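PDB 5VM1: xylulokinase from Brucella ovis, which probably phosphorylates D-xylulose to D-xylulose 5-phosphate at the expense of ATP, as a member of the FGGY carbohydrate kinase family. Local coordinates for residues Thr253-His258 with Asp449-Cys454. Residues are numbered along the deposited sequence; the frame is centred on the assembly and turned at random.
Sequences TVKPGH and DPFTIC
Pro450 O accepts two backbone bonds, from Cys454 N and Ile453 N at 3.2 Å each. These bonds help fold 450-453 into a single short helical turn, which presents Phe451 and Cys454 to Val254. In this FGGY kinase of the actin-like ATPase class, the turn lies between helix 433-446 and strand 459-463, while Val254 belongs to the loop joining helix 243-251 to strand 259-263. The contact thus brings together two connections leading into strands of one mixed sheet, and it lies away from the predicted active site.

Asp449 is the N-cap: its OD1 receives Phe451 N at 2.9 Å, on the anti side and 26° out of the carboxylate plane. On the other segment, a type II turn from Lys255 to His258 is closed by His258 N to Lys255 O at 3.1 Å, with Gly257 at positive phi.

No hydrogen bond crosses between the segments; the contact is one of van der Waals packing, mostly apolar. With CG anti to its own carbonyl carbon (chi1 -73°), Phe451 sends its ring past the Val254 side chain, the two running in opposite directions. Val254 CG2 meets Phe451 CD1 at 3.5 Å. Val254 O lies at the ring edge, near its plane, 3.3 Å from Phe451 CE1. Leu291 and Thr294 also touch this phenylalanine, whereas Ile443 of helix 433-446 and Cys249 of helix 243-251 pack on the buried Cys454.

Val254 turns both methyls to the contact. CG2, lying between the backbone N and the carbonyl carbon, touches not only the phenylalanine ring but also Cys454 O, at 3.9 Å; CG1, anti to the carbonyl carbon (chi1 -62°), adds a looser contact to Cys454 CB at 4.2 Å.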
ATOM      1  N   THR A 253      12.575  -1.331   4.069  1.00 31.78           N
ATOM      2  CA  THR A 253      12.423  -2.383   3.071  1.00 45.26           C
ATOM      3  C   THR A 253      12.714  -1.824   1.674  1.00 40.09           C
ATOM      4  O   THR A 253      11.824  -1.544   0.880  1.00 35.73           O
ATOM      5  CB  THR A 253      11.030  -2.978   3.155  1.00 45.55           C
ATOM      6  OG1 THR A 253      10.717  -3.212   4.524  1.00 53.15           O
ATOM      7  CG2 THR A 253      10.992  -4.276   2.409  1.00 36.90           C
ATOM      8  N   VAL A 254      14.001  -1.634   1.396  1.00 31.84           N
ATOM      9  CA  VAL A 254      14.422  -1.034   0.136  1.00 38.73           C
ATOM     10  C   VAL A 254      15.518  -1.850  -0.556  1.00 36.93           C
ATOM     11  O   VAL A 254      15.804  -1.635  -1.741  1.00 44.02           O
ATOM     12  CB  VAL A 254      14.871   0.418   0.369  1.00 33.88           C
ATOM     13  CG1 VAL A 254      13.730   1.239   0.897  1.00 31.83           C
ATOM     14  CG2 VAL A 254      16.009   0.450   1.348  1.00 34.52           C
ATOM     15  N   LYS A 255      16.177  -2.840   0.199  1.00 35.38           N
ATOM     16  CA  LYS A 255      17.201  -3.629  -0.501  1.00 43.60           C
ATOM     17  C   LYS A 255      16.620  -4.924  -1.048  1.00 54.57           C
ATOM     18  O   LYS A 255      15.639  -5.443  -0.505  1.00 57.40           O
ATOM     19  CB  LYS A 255      18.365  -3.976   0.430  1.00 44.98           C
ATOM     20  CG  LYS A 255      19.257  -2.796   0.814  1.00 55.97           C
ATOM     21  CD  LYS A 255      20.576  -3.251   1.428  1.00 65.33           C
ATOM     22  CE  LYS A 255      20.434  -3.750   2.861  1.00 62.92           C
ATOM     23  NZ  LYS A 255      21.800  -3.855   3.513  1.00 75.93           N
ATOM     24  N   PRO A 256      17.184  -5.444  -2.139  1.00 53.37           N
ATOM     25  CA  PRO A 256      16.625  -6.658  -2.752  1.00 50.60           C
ATOM     26  C   PRO A 256      16.532  -7.831  -1.788  1.00 45.67           C
ATOM     27  O   PRO A 256      17.478  -8.155  -1.058  1.00 44.68           O
ATOM     28  CB  PRO A 256      17.585  -6.947  -3.909  1.00 43.21           C
ATOM     29  CG  PRO A 256      18.154  -5.642  -4.263  1.00 53.03           C
ATOM     30  CD  PRO A 256      18.086  -4.739  -3.059  1.00 55.69           C
ATOM     31  N   GLY A 257      15.377  -8.491  -1.828  1.00 43.69           N
ATOM     32  CA  GLY A 257      15.100  -9.630  -0.987  1.00 60.06           C
ATOM     33  C   GLY A 257      14.576  -9.297   0.385  1.00 67.53           C
ATOM     34  O   GLY A 257      14.202 -10.221   1.127  1.00 71.55           O
ATOM     35  N   HIS A 258      14.579  -8.017   0.760  1.00 62.75           N
ATOM     36  CA  HIS A 258      13.976  -7.567   2.002  1.00 44.13           C
ATOM     37  C   HIS A 258      12.479  -7.400   1.825  1.00 47.37           C
ATOM     38  O   HIS A 258      12.017  -6.838   0.827  1.00 57.43           O
ATOM     39  CB  HIS A 258      14.608  -6.260   2.456  1.00 45.79           C
ATOM     40  CG  HIS A 258      15.969  -6.440   3.047  1.00 57.97           C
ATOM     41  ND1 HIS A 258      16.272  -6.072   4.342  1.00 57.68           N
ATOM     42  CD2 HIS A 258      17.104  -6.966   2.528  1.00 58.13           C
ATOM     43  CE1 HIS A 258      17.536  -6.361   4.593  1.00 56.39           C
ATOM     44  NE2 HIS A 258      18.063  -6.902   3.508  1.00 60.01           N
ATOM     45  N   ASP A 449      22.561   9.680   0.400  1.00 51.64           N
ATOM     46  CA  ASP A 449      22.252   8.440  -0.290  1.00 61.26           C
ATOM     47  C   ASP A 449      20.975   7.854   0.320  1.00 57.17           C
ATOM     48  O   ASP A 449      20.947   7.589   1.533  1.00 56.02           O
ATOM     49  CB  ASP A 449      23.417   7.458  -0.183  1.00 62.34           C
ATOM     50  CG  ASP A 449      23.203   6.206  -1.022  1.00 71.58           C
ATOM     51  OD1 ASP A 449      22.381   5.338  -0.645  1.00 67.43           O
ATOM     52  OD2 ASP A 449      23.841   6.107  -2.089  1.00 80.76           O
ATOM     53  N   PRO A 450      19.907   7.637  -0.459  1.00 51.27           N
ATOM     54  CA  PRO A 450      18.653   7.196   0.166  1.00 47.51           C
ATOM     55  C   PRO A 450      18.774   5.852   0.866  1.00 46.01           C
ATOM     56  O   PRO A 450      18.030   5.606   1.823  1.00 52.78           O
ATOM     57  CB  PRO A 450      17.654   7.174  -1.008  1.00 44.50           C
ATOM     58  CG  PRO A 450      18.488   6.985  -2.209  1.00 44.48           C
ATOM     59  CD  PRO A 450      19.793   7.699  -1.928  1.00 52.31           C
ATOM     60  N   PHE A 451      19.705   4.986   0.454  1.00 49.41           N
ATOM     61  CA  PHE A 451      19.834   3.692   1.124  1.00 53.55           C
ATOM     62  C   PHE A 451      20.500   3.813   2.486  1.00 54.23           C
ATOM     63  O   PHE A 451      20.301   2.939   3.336  1.00 67.29           O
ATOM     64  CB  PHE A 451      20.593   2.679   0.264  1.00 49.56           C
ATOM     65  CG  PHE A 451      19.801   2.160  -0.896  1.00 48.09           C
ATOM     66  CD1 PHE A 451      18.719   1.318  -0.692  1.00 50.39           C
ATOM     67  CD2 PHE A 451      20.130   2.506  -2.192  1.00 53.89           C
ATOM     68  CE1 PHE A 451      17.973   0.824  -1.769  1.00 46.91           C
ATOM     69  CE2 PHE A 451      19.389   2.019  -3.266  1.00 61.21           C
ATOM     70  CZ  PHE A 451      18.308   1.174  -3.047  1.00 53.81           C
ATOM     71  N   THR A 452      21.266   4.874   2.726  1.00 53.64           N
ATOM     72  CA  THR A 452      21.802   5.058   4.068  1.00 58.62           C
ATOM     73  C   THR A 452      20.788   5.687   5.012  1.00 52.32           C
ATOM     74  O   THR A 452      20.956   5.593   6.225  1.00 70.09           O
ATOM     75  CB  THR A 452      23.093   5.901   4.049  1.00 57.67           C
ATOM     76  OG1 THR A 452      22.809   7.277   3.755  1.00 58.44           O
ATOM     77  CG2 THR A 452      24.032   5.365   2.998  1.00 54.20           C
ATOM     78  N   ILE A 453      19.714   6.269   4.504  1.00 51.51           N
ATOM     79  CA  ILE A 453      18.714   6.895   5.367  1.00 55.75           C
ATOM     80  C   ILE A 453      17.617   5.911   5.762  1.00 46.93           C
ATOM     81  O   ILE A 453      17.245   5.815   6.932  1.00 41.15           O
ATOM     82  CB  ILE A 453      18.138   8.145   4.667  1.00 53.82           C
ATOM     83  CG1 ILE A 453      19.268   9.125   4.360  1.00 52.07           C
ATOM     84  CG2 ILE A 453      17.101   8.800   5.533  1.00 50.20           C
ATOM     85  CD1 ILE A 453      20.163   9.418   5.536  1.00 48.98           C
ATOM     86  N   CYS A 454      17.098   5.153   4.800  1.00 45.29           N
ATOM     87  CA  CYS A 454      15.966   4.253   5.014  1.00 38.21           C
ATOM     88  C   CYS A 454      16.436   2.935   5.631  1.00 38.72           C
ATOM     89  O   CYS A 454      16.459   1.879   4.998  1.00 46.85           O
ATOM     90  CB  CYS A 454      15.243   4.015   3.702  1.00 39.25           C
ATOM     91  SG  CYS A 454      14.531   5.499   2.980  1.00 42.63           S
TER